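Local coordinates for protein translocated intimin receptor Tir (Escherichia coli, PDB 2ZQK) that serves in the host cell membrane as the receptor for bacterial intimin, its central extracellular domain being the part that intimin binds, at residues Thr17-Lys28 with Ser40-Ile51. Numbering follows the deposited sequence.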
# COMPACT_ATOMS: atom_id res chain seq x y z
N THR B 17 -20.03 15.21 15.60
CA THR B 17 -19.42 15.31 14.28
C THR B 17 -18.10 14.58 14.32
O THR B 17 -17.85 13.71 13.48
CB THR B 17 -19.16 16.76 13.87
OG1 THR B 17 -20.42 17.45 13.74
CG2 THR B 17 -18.42 16.80 12.54
N LYS B 18 -17.27 14.94 15.31
CA LYS B 18 -15.95 14.31 15.48
C LYS B 18 -16.09 12.80 15.53
O LYS B 18 -15.38 12.08 14.81
CB LYS B 18 -15.28 14.76 16.77
CG LYS B 18 -13.91 14.08 17.00
CD LYS B 18 -13.63 13.85 18.47
CE LYS B 18 -14.68 12.93 19.05
NZ LYS B 18 -14.64 12.83 20.54
N GLU B 19 -16.98 12.32 16.38
CA GLU B 19 -17.20 10.89 16.50
C GLU B 19 -17.60 10.24 15.19
O GLU B 19 -17.03 9.21 14.81
CB GLU B 19 -18.26 10.60 17.57
CG GLU B 19 -17.72 10.68 18.98
CD GLU B 19 -18.78 10.50 20.04
OE1 GLU B 19 -18.41 10.56 21.24
OE2 GLU B 19 -19.97 10.30 19.71
N ALA B 20 -18.56 10.84 14.48
CA ALA B 20 -19.05 10.30 13.21
C ALA B 20 -17.99 10.21 12.11
O ALA B 20 -18.09 9.39 11.19
CB ALA B 20 -20.23 11.12 12.72
N PHE B 21 -16.97 11.06 12.19
CA PHE B 21 -15.93 11.01 11.18
C PHE B 21 -15.06 9.81 11.43
O PHE B 21 -14.38 9.32 10.52
CB PHE B 21 -15.02 12.24 11.26
CG PHE B 21 -15.35 13.30 10.27
CD1 PHE B 21 -16.35 14.22 10.53
CD2 PHE B 21 -14.60 13.42 9.11
CE1 PHE B 21 -16.61 15.26 9.63
CE2 PHE B 21 -14.85 14.46 8.21
CZ PHE B 21 -15.86 15.38 8.47
N GLN B 22 -15.05 9.34 12.68
CA GLN B 22 -14.22 8.21 13.07
C GLN B 22 -14.68 6.91 12.45
O GLN B 22 -13.96 5.92 12.45
CB GLN B 22 -14.13 8.14 14.59
CG GLN B 22 -13.42 9.38 15.12
CD GLN B 22 -13.52 9.55 16.61
OE1 GLN B 22 -14.58 9.35 17.21
NE2 GLN B 22 -12.42 9.96 17.23
N ASN B 23 -15.88 6.95 11.89
CA ASN B 23 -16.45 5.82 11.18
C ASN B 23 -16.38 6.27 9.73
O ASN B 23 -17.23 7.03 9.26
CB ASN B 23 -17.90 5.61 11.59
CG ASN B 23 -18.56 4.52 10.80
OD1 ASN B 23 -19.67 4.10 11.12
ND2 ASN B 23 -17.88 4.04 9.76
N PRO B 24 -15.37 5.81 9.00
CA PRO B 24 -15.19 6.19 7.60
C PRO B 24 -16.39 5.93 6.69
O PRO B 24 -16.35 6.23 5.49
CB PRO B 24 -13.92 5.42 7.21
CG PRO B 24 -14.06 4.16 7.97
CD PRO B 24 -14.60 4.60 9.32
N ASP B 25 -17.46 5.39 7.25
CA ASP B 25 -18.65 5.11 6.46
C ASP B 25 -19.61 6.30 6.39
O ASP B 25 -20.46 6.33 5.51
CB ASP B 25 -19.38 3.88 7.02
CG ASP B 25 -18.71 2.57 6.61
OD1 ASP B 25 -18.83 2.19 5.42
OD2 ASP B 25 -18.05 1.93 7.46
N ASN B 26 -19.46 7.27 7.30
CA ASN B 26 -20.33 8.46 7.29
C ASN B 26 -19.65 9.57 6.50
O ASN B 26 -20.05 10.73 6.57
CB ASN B 26 -20.57 9.00 8.71
CG ASN B 26 -21.08 7.96 9.68
OD1 ASN B 26 -21.91 7.11 9.34
ND2 ASN B 26 -20.59 8.03 10.91
N GLN B 27 -18.63 9.21 5.74
CA GLN B 27 -17.87 10.21 5.02
C GLN B 27 -18.05 10.24 3.53
O GLN B 27 -17.91 9.20 2.87
CB GLN B 27 -16.39 10.01 5.32
CG GLN B 27 -15.64 11.29 5.61
CD GLN B 27 -14.24 11.02 6.08
OE1 GLN B 27 -14.02 10.17 6.96
NE2 GLN B 27 -13.28 11.74 5.51
N LYS B 28 -18.34 11.43 3.00
CA LYS B 28 -18.49 11.59 1.56
C LYS B 28 -17.07 11.42 1.08
O LYS B 28 -16.12 11.72 1.80
CB LYS B 28 -19.02 12.98 1.18
CG LYS B 28 -20.50 13.20 1.48
CD LYS B 28 -21.00 14.49 0.83
CE LYS B 28 -22.53 14.58 0.88
NZ LYS B 28 -23.09 15.48 -0.18
N SER B 40 -13.30 13.44 1.23
CA SER B 40 -13.55 14.82 0.81
C SER B 40 -13.52 15.82 1.96
O SER B 40 -13.25 17.01 1.75
CB SER B 40 -14.89 14.91 0.08
OG SER B 40 -15.96 14.51 0.93
N GLY B 41 -13.81 15.35 3.16
CA GLY B 41 -13.83 16.23 4.32
C GLY B 41 -15.24 16.62 4.69
O GLY B 41 -15.45 17.46 5.57
N VAL B 42 -16.20 16.00 4.02
CA VAL B 42 -17.61 16.29 4.26
C VAL B 42 -18.37 15.02 4.60
O VAL B 42 -18.17 13.98 3.97
CB VAL B 42 -18.24 16.94 3.02
CG1 VAL B 42 -19.69 17.29 3.31
CG2 VAL B 42 -17.48 18.18 2.65
N LEU B 43 -19.27 15.10 5.58
CA LEU B 43 -20.08 13.96 6.00
C LEU B 43 -21.34 13.81 5.17
O LEU B 43 -21.85 14.77 4.59
CB LEU B 43 -20.50 14.12 7.45
CG LEU B 43 -19.46 14.16 8.56
CD1 LEU B 43 -20.17 14.63 9.82
CD2 LEU B 43 -18.80 12.78 8.77
N LYS B 44 -21.85 12.58 5.14
CA LYS B 44 -23.05 12.26 4.39
C LYS B 44 -24.24 13.06 4.93
O LYS B 44 -24.50 13.05 6.13
CB LYS B 44 -23.31 10.76 4.50
CG LYS B 44 -22.23 9.92 3.81
CD LYS B 44 -22.52 8.44 3.90
CE LYS B 44 -21.62 7.66 2.96
NZ LYS B 44 -22.02 6.22 2.89
N ASP B 45 -24.95 13.75 4.03
CA ASP B 45 -26.09 14.58 4.43
C ASP B 45 -26.96 14.01 5.56
O ASP B 45 -27.39 14.76 6.44
CB ASP B 45 -26.96 14.91 3.22
CG ASP B 45 -26.17 15.59 2.11
OD1 ASP B 45 -25.01 16.01 2.36
OD2 ASP B 45 -26.70 15.71 0.99
N ASP B 46 -27.22 12.70 5.52
CA ASP B 46 -28.04 12.04 6.55
C ASP B 46 -27.47 12.27 7.93
O ASP B 46 -28.20 12.60 8.86
CB ASP B 46 -28.08 10.52 6.35
CG ASP B 46 -28.52 10.13 4.97
OD1 ASP B 46 -29.61 10.57 4.55
OD2 ASP B 46 -27.76 9.38 4.32
N VAL B 47 -26.16 12.07 8.07
CA VAL B 47 -25.51 12.27 9.36
C VAL B 47 -25.62 13.73 9.78
O VAL B 47 -26.21 14.03 10.82
CB VAL B 47 -24.03 11.86 9.31
CG1 VAL B 47 -23.44 11.95 10.70
CG2 VAL B 47 -23.89 10.45 8.74
N VAL B 48 -25.08 14.64 8.97
CA VAL B 48 -25.16 16.06 9.28
C VAL B 48 -26.55 16.39 9.82
O VAL B 48 -26.69 16.97 10.90
CB VAL B 48 -24.91 16.93 8.04
CG1 VAL B 48 -24.96 18.39 8.40
CG2 VAL B 48 -23.57 16.58 7.44
N ALA B 49 -27.59 16.02 9.07
CA ALA B 49 -28.96 16.28 9.48
C ALA B 49 -29.32 15.61 10.80
O ALA B 49 -29.88 16.25 11.69
CB ALA B 49 -29.92 15.82 8.41
N ASN B 50 -29.00 14.32 10.92
CA ASN B 50 -29.31 13.59 12.14
C ASN B 50 -28.55 14.14 13.34
O ASN B 50 -29.09 14.21 14.43
CB ASN B 50 -29.01 12.09 11.97
CG ASN B 50 -29.47 11.25 13.16
OD1 ASN B 50 -28.77 11.15 14.17
ND2 ASN B 50 -30.66 10.66 13.04
N ILE B 51 -27.29 14.53 13.14
CA ILE B 51 -26.51 15.09 14.23
C ILE B 51 -27.16 16.40 14.68
O ILE B 51 -27.40 16.63 15.87
CB ILE B 51 -25.07 15.39 13.79
CG1 ILE B 51 -24.32 14.08 13.53
CG2 ILE B 51 -24.36 16.22 14.84
CD1 ILE B 51 -22.95 14.26 12.95
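L43 covers one face of the F21 ring, its methyl CD2 making a CH-pi contact 3.6 Å from the ring centroid, displaced toward the rim; at the ring edge, in its plane, lie the carbonyl oxygens of T17 and G41. F21 also stacks on F21 of the second subunit, so this flat, apolar residue packs both within its own chain and against the second copy of this protein. The intimin-binding domain is a helical hairpin closed by a beta-hairpin, and this contact joins the two at the end where helix 7-21 gives way to strand 27-31 and helix 45-67 begins; the helices run roughly antiparallel (151°), the axes of the local segments approaching to 11.0 Å. Small A20 lets V47 CG1 come to 3.9 Å from its CB, while I51 CD1 lies against the backbone of T17. From the loop, N26 turns CG anti to its carbonyl carbon (chi1 -53°), which lets ND2 bond A20 O at 2.9 Å; its CB packs against V47 CG2. Q27 and L43 form a non-hydrogen-bonded antiparallel pair, flanked by the backbone bonds K44 N to N26 O and K28 N to V42 O. G41 has a positive phi of 101°, readily adopted by glycine, where the chain turns a corner. Long, flexible K28 runs extended past V42 and reaches D45 on the surface in a weak salt bridge, NZ to OD1 3.2 Å.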